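Side-chain contacts in glutamate receptor IIB,Glutamate receptor IIB (Drosophila melanogaster, PDB 4WXJ), which binds glutamate through this ligand-binding domain and probably acts as a kainate-type glutamate-gated ion channel in the postsynaptic membrane: residues Y48-E53 with L245-R250; G80-L85 with S105-T110. All coordinates share one frame; numbering follows the deposited sequence.

Contact 1. Residues Y48-E53 with L245-R250; sequences YMLAQE and LRLSER
L247 reaches from helix 237-250 to M49 and L50 on helix 42-54, and this apolar meeting makes up the inner part of the contact. Its CD1 does most of the touching: it lies 3.9 Å from M49 CB and 3.9 Å from L50 CD2, so one methyl is shared between two consecutive residues of the facing helix. M49 CE comes within 4.1 Å of both L247 methyls, CD1 and CD2; the bend in the methionine chain at its last torsion (chi3 70°) turns it toward the leucine. L247 is therefore held by both of its branches. L50 joins through CG and CD2, although its CB does not point straight across.

Beside this apolar group, E53 and R246 make the polar part of the contact. Their side chains cross at about a right angle, and the salt bridge is a long one, 3.8 Å from E53 OE2 to R246 NE, with no hydrogen bond. OE2 lies at the edge of the guanidinium, near its plane, while the carboxylate itself stands 85° to that plane; the two groups do not pair side by side. The same oxygen sits 3.5 Å from R246 CG, so the carboxylate also rests against the aliphatic part of the arginine. R246 CD in turn lies over one face of the R250 guanidinium, 3.9 Å above its plane.

The axes of the two helical segments come within 11.0 Å with their directions 109° apart, and the few side chains named span that gap. Helix 252-261 completes the packing: M49 also touches E252 and L256, and L247 touches L253. This is structural packing of three helices, away from the glutamate site.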
loop_
_atom_site.group_PDB
_atom_site.type_symbol
_atom_site.label_atom_id
_atom_site.label_comp_id
_atom_site.label_asym_id
_atom_site.label_seq_id
_atom_site.Cartn_x
_atom_site.Cartn_y
_atom_site.Cartn_z
ATOM N N TYR A 48 12.855 -13.092 1.695
ATOM C CA TYR A 48 13.622 -14.324 1.526
ATOM C C TYR A 48 14.711 -14.144 0.474
ATOM O O TYR A 48 15.856 -14.547 0.677
ATOM C CB TYR A 48 12.712 -15.490 1.128
ATOM C CG TYR A 48 12.158 -16.274 2.297
ATOM C CD1 TYR A 48 12.956 -17.170 2.996
ATOM C CD2 TYR A 48 10.836 -16.128 2.695
ATOM C CE1 TYR A 48 12.455 -17.892 4.064
ATOM C CE2 TYR A 48 10.325 -16.846 3.760
ATOM C CZ TYR A 48 11.138 -17.726 4.441
ATOM O OH TYR A 48 10.634 -18.443 5.501
ATOM N N MET A 49 14.343 -13.540 -0.652
ATOM C CA MET A 49 15.285 -13.294 -1.738
ATOM C C MET A 49 16.389 -12.340 -1.295
ATOM O O MET A 49 17.560 -12.536 -1.625
ATOM C CB MET A 49 14.555 -12.727 -2.958
ATOM C CG MET A 49 13.603 -13.709 -3.621
ATOM S SD MET A 49 12.316 -12.906 -4.600
ATOM C CE MET A 49 13.275 -12.271 -5.970
ATOM N N LEU A 50 16.011 -11.306 -0.548
ATOM C CA LEU A 50 16.973 -10.330 -0.048
ATOM C C LEU A 50 17.832 -10.922 1.061
ATOM O O LEU A 50 19.010 -10.591 1.188
ATOM C CB LEU A 50 16.254 -9.080 0.462
ATOM C CG LEU A 50 15.710 -8.126 -0.601
ATOM C CD1 LEU A 50 14.818 -7.070 0.036
ATOM C CD2 LEU A 50 16.849 -7.466 -1.361
ATOM N N ALA A 51 17.234 -11.790 1.869
ATOM C CA ALA A 51 17.956 -12.444 2.952
ATOM C C ALA A 51 19.074 -13.308 2.386
ATOM O O ALA A 51 20.163 -13.385 2.956
ATOM C CB ALA A 51 17.013 -13.281 3.794
ATOM N N GLN A 52 18.798 -13.952 1.258
ATOM C CA GLN A 52 19.783 -14.799 0.599
ATOM C C GLN A 52 20.795 -13.945 -0.159
ATOM O O GLN A 52 21.967 -14.300 -0.266
ATOM C CB GLN A 52 19.098 -15.776 -0.358
ATOM C CG GLN A 52 19.926 -17.012 -0.668
ATOM C CD GLN A 52 19.841 -17.425 -2.123
ATOM O OE1 GLN A 52 18.788 -17.319 -2.753
ATOM N NE2 GLN A 52 20.957 -17.896 -2.667
ATOM N N GLU A 53 20.330 -12.813 -0.680
ATOM C CA GLU A 53 21.174 -11.920 -1.464
ATOM C C GLU A 53 22.086 -11.087 -0.567
ATOM O O GLU A 53 23.268 -10.908 -0.863
ATOM C CB GLU A 53 20.309 -10.998 -2.328
ATOM C CG GLU A 53 21.092 -10.125 -3.298
ATOM C CD GLU A 53 21.812 -10.931 -4.361
ATOM O OE1 GLU A 53 21.324 -12.024 -4.717
ATOM O OE2 GLU A 53 22.868 -10.469 -4.839
ATOM N N LEU A 245 18.220 -3.764 -6.214
ATOM C CA LEU A 245 18.635 -3.439 -7.572
ATOM C C LEU A 245 19.203 -4.655 -8.307
ATOM O O LEU A 245 19.039 -4.781 -9.519
ATOM C CB LEU A 245 19.662 -2.305 -7.547
ATOM C CG LEU A 245 19.084 -0.954 -7.124
ATOM C CD1 LEU A 245 20.188 0.016 -6.735
ATOM C CD2 LEU A 245 18.229 -0.365 -8.236
ATOM N N ARG A 246 19.867 -5.550 -7.580
ATOM C CA ARG A 246 20.361 -6.789 -8.179
ATOM C C ARG A 246 19.195 -7.626 -8.692
ATOM O O ARG A 246 19.179 -8.045 -9.851
ATOM C CB ARG A 246 21.178 -7.599 -7.170
ATOM C CG ARG A 246 21.724 -8.914 -7.722
ATOM C CD ARG A 246 22.878 -8.675 -8.681
ATOM N NE ARG A 246 24.166 -8.859 -8.019
ATOM C CZ ARG A 246 25.317 -8.356 -8.455
ATOM N NH1 ARG A 246 25.355 -7.619 -9.557
ATOM N NH2 ARG A 246 26.433 -8.584 -7.778
ATOM N N LEU A 247 18.224 -7.868 -7.816
ATOM C CA LEU A 247 17.046 -8.652 -8.164
ATOM C C LEU A 247 16.281 -8.009 -9.316
ATOM O O LEU A 247 15.738 -8.702 -10.176
ATOM C CB LEU A 247 16.133 -8.806 -6.946
ATOM C CG LEU A 247 16.755 -9.500 -5.729
ATOM C CD1 LEU A 247 15.817 -9.433 -4.531
ATOM C CD2 LEU A 247 17.111 -10.943 -6.047
ATOM N N SER A 248 16.240 -6.681 -9.329
ATOM C CA SER A 248 15.557 -5.949 -10.387
ATOM C C SER A 248 16.235 -6.166 -11.735
ATOM O O SER A 248 15.589 -6.532 -12.715
ATOM C CB SER A 248 15.519 -4.455 -10.065
ATOM O OG SER A 248 14.860 -3.732 -11.091
ATOM N N GLU A 249 17.544 -5.944 -11.772
ATOM C CA GLU A 249 18.295 -6.014 -13.019
ATOM C C GLU A 249 18.374 -7.443 -13.559
ATOM O O GLU A 249 18.485 -7.647 -14.764
ATOM C CB GLU A 249 19.699 -5.436 -12.813
ATOM C CG GLU A 249 19.688 -3.934 -12.537
ATOM C CD GLU A 249 21.046 -3.383 -12.137
ATOM O OE1 GLU A 249 22.039 -4.141 -12.176
ATOM O OE2 GLU A 249 21.117 -2.187 -11.780
ATOM N N ARG A 250 18.309 -8.427 -12.666
ATOM C CA ARG A 250 18.268 -9.829 -13.080
ATOM C C ARG A 250 16.932 -10.190 -13.726
ATOM O O ARG A 250 16.843 -11.155 -14.487
ATOM C CB ARG A 250 18.521 -10.747 -11.886
ATOM C CG ARG A 250 19.959 -10.765 -11.406
ATOM C CD ARG A 250 20.845 -11.614 -12.303
ATOM N NE ARG A 250 22.211 -11.668 -11.790
ATOM C CZ ARG A 250 23.162 -10.782 -12.074
ATOM N NH1 ARG A 250 22.917 -9.760 -12.887
ATOM N NH2 ARG A 250 24.370 -10.922 -11.544
#

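Contact 2. Residues G80-L85 with S105-T110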
loop_
_atom_site.group_PDB
_atom_site.type_symbol
_atom_site.label_atom_id
_atom_site.label_comp_id
_atom_site.label_asym_id
_atom_site.label_seq_id
_atom_site.Cartn_x
_atom_site.Cartn_y
_atom_site.Cartn_z
ATOM N N GLY A 80 1.236 1.943 13.275
ATOM C CA GLY A 80 1.553 0.974 12.242
ATOM C C GLY A 80 3.024 0.620 12.136
ATOM O O GLY A 80 3.769 0.684 13.117
ATOM N N ILE A 81 3.436 0.244 10.928
ATOM C CA ILE A 81 4.804 -0.183 10.667
ATOM C C ILE A 81 5.804 0.929 10.960
ATOM O O ILE A 81 6.882 0.674 11.497
ATOM C CB ILE A 81 4.975 -0.643 9.203
ATOM C CG1 ILE A 81 4.046 -1.825 8.912
ATOM C CG2 ILE A 81 6.430 -1.022 8.926
ATOM C CD1 ILE A 81 3.998 -2.242 7.455
ATOM N N ILE A 82 5.447 2.156 10.595
ATOM C CA ILE A 82 6.331 3.297 10.795
ATOM C C ILE A 82 6.661 3.481 12.277
ATOM O O ILE A 82 7.799 3.789 12.630
ATOM C CB ILE A 82 5.705 4.596 10.245
ATOM C CG1 ILE A 82 5.384 4.453 8.754
ATOM C CG2 ILE A 82 6.633 5.784 10.473
ATOM C CD1 ILE A 82 6.595 4.201 7.868
ATOM N N ARG A 83 5.669 3.285 13.141
ATOM C CA ARG A 83 5.869 3.441 14.581
ATOM C C ARG A 83 6.885 2.435 15.121
ATOM O O ARG A 83 7.754 2.792 15.918
ATOM C CB ARG A 83 4.540 3.291 15.328
ATOM C CG ARG A 83 4.650 3.417 16.848
ATOM C CD ARG A 83 5.234 4.760 17.268
ATOM N NE ARG A 83 5.331 4.894 18.721
ATOM C CZ ARG A 83 4.332 5.276 19.514
ATOM N NH1 ARG A 83 3.139 5.564 19.008
ATOM N NH2 ARG A 83 4.527 5.367 20.822
ATOM N N GLN A 84 6.777 1.184 14.684
ATOM C CA GLN A 84 7.682 0.133 15.144
ATOM C C GLN A 84 9.131 0.426 14.763
ATOM O O GLN A 84 10.057 0.031 15.471
ATOM C CB GLN A 84 7.263 -1.221 14.572
ATOM C CG GLN A 84 5.882 -1.670 14.997
ATOM C CD GLN A 84 5.735 -1.739 16.502
ATOM O OE1 GLN A 84 6.524 -2.394 17.184
ATOM N NE2 GLN A 84 4.731 -1.051 17.033
ATOM N N LEU A 85 9.320 1.117 13.645
ATOM C CA LEU A 85 10.656 1.482 13.192
ATOM C C LEU A 85 11.206 2.656 13.998
ATOM O O LEU A 85 12.385 2.677 14.350
ATOM C CB LEU A 85 10.634 1.820 11.700
ATOM C CG LEU A 85 10.531 0.608 10.773
ATOM C CD1 LEU A 85 9.996 1.011 9.416
ATOM C CD2 LEU A 85 11.888 -0.059 10.628
ATOM N N SER A 105 10.405 11.681 6.743
ATOM C CA SER A 105 10.907 12.613 7.748
ATOM C C SER A 105 11.289 11.910 9.050
ATOM O O SER A 105 12.117 12.415 9.808
ATOM C CB SER A 105 9.864 13.693 8.044
ATOM O OG SER A 105 9.581 14.460 6.887
ATOM N N VAL A 106 10.690 10.747 9.299
ATOM C CA VAL A 106 10.872 10.042 10.568
ATOM C C VAL A 106 11.593 8.701 10.417
ATOM O O VAL A 106 12.188 8.205 11.373
ATOM C CB VAL A 106 9.516 9.803 11.265
ATOM C CG1 VAL A 106 8.925 11.126 11.731
ATOM C CG2 VAL A 106 8.549 9.073 10.340
ATOM N N VAL A 107 11.533 8.114 9.224
ATOM C CA VAL A 107 12.267 6.884 8.939
ATOM C C VAL A 107 12.929 6.972 7.571
ATOM O O VAL A 107 12.556 7.804 6.745
ATOM C CB VAL A 107 11.350 5.636 8.982
ATOM C CG1 VAL A 107 10.725 5.481 10.361
ATOM C CG2 VAL A 107 10.268 5.711 7.909
ATOM N N ASP A 108 13.910 6.107 7.336
ATOM C CA ASP A 108 14.593 6.052 6.049
ATOM C C ASP A 108 13.903 5.050 5.131
ATOM O O ASP A 108 13.076 4.255 5.576
ATOM C CB ASP A 108 16.064 5.673 6.236
ATOM C CG ASP A 108 16.999 6.520 5.394
ATOM O OD1 ASP A 108 16.682 6.771 4.212
ATOM O OD2 ASP A 108 18.050 6.940 5.918
ATOM N N PHE A 109 14.248 5.099 3.849
ATOM C CA PHE A 109 13.736 4.145 2.872
ATOM C C PHE A 109 14.858 3.630 1.986
ATOM O O PHE A 109 15.830 4.336 1.718
ATOM C CB PHE A 109 12.650 4.779 2.001
ATOM C CG PHE A 109 11.275 4.720 2.601
ATOM C CD1 PHE A 109 10.798 5.758 3.385
ATOM C CD2 PHE A 109 10.456 3.628 2.373
ATOM C CE1 PHE A 109 9.529 5.704 3.934
ATOM C CE2 PHE A 109 9.187 3.571 2.917
ATOM C CZ PHE A 109 8.724 4.610 3.699
ATOM N N THR A 110 14.717 2.391 1.536
ATOM C CA THR A 110 15.605 1.850 0.522
ATOM C C THR A 110 15.218 2.449 -0.819
ATOM O O THR A 110 14.249 3.207 -0.910
ATOM C CB THR A 110 15.520 0.315 0.436
ATOM O OG1 THR A 110 14.206 -0.070 0.009
ATOM C CG2 THR A 110 15.821 -0.318 1.784
#
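V106 meets I82 methyl to methyl, CG2 against CG2 at 3.8 Å, in the glutamate-binding domain of an ionotropic receptor, a clamshell related to the periplasmic binding proteins. Here the chain between helix 101-104 and strand 108-123 packs on helix 80-86. The V106 and I82 side chains cross at about a right angle.

V107 follows and takes the larger part. Its CG1 touches both L85 CB (3.9 Å) and I82 CG2 (4.1 Å), while its CG2 faces I82 CD1 (4.0 Å). The torsions of I82 account for this: CG2 stands anti to the backbone N with CG1 beside that N (chi1 -58°), and chi2 of -62° sets the position of CD1. One isoleucine methyl thus meets both valines, and the other extends to the second branch of V107.

D108 OD1 accepts a bent hydrogen bond from F109 N, 3.0 Å long with an N-H...O angle of 139°, through its anti lone pair, and also forms a salt bridge with R104; an ion pair from OD2 to R237 is long and weak. F109 has its ring near the helix without close contact and packs instead on I99, R103 and A229. I82 likewise touches R103, so the packing borders a residue that binds glutamate. T110 pairs with I228 through the backbone, and its OG1 is hydrogen-bonded to I228 N.

In the fold
Contact 2 is nested within the chain loop that contact 1 closes: residues 80-85 and 105-110 both fall between 48-53 and 245-250. The two contacts do not touch; their centres are 22 Å apart and their nearest atoms about 7 Å. What they share is a helix: T110, in the same segment as V107, packs on L240, S241 and I244 of helix 237-250, which also carries L247, though T110 itself takes no part across contact 2. Only contact 2 is near the ligand. The I82 side chain is about 8 Å from the bound glutamate, about 4 Å from the side chain of R103 and about 9 Å from that of T98. Contact 1 lies away from the pocket.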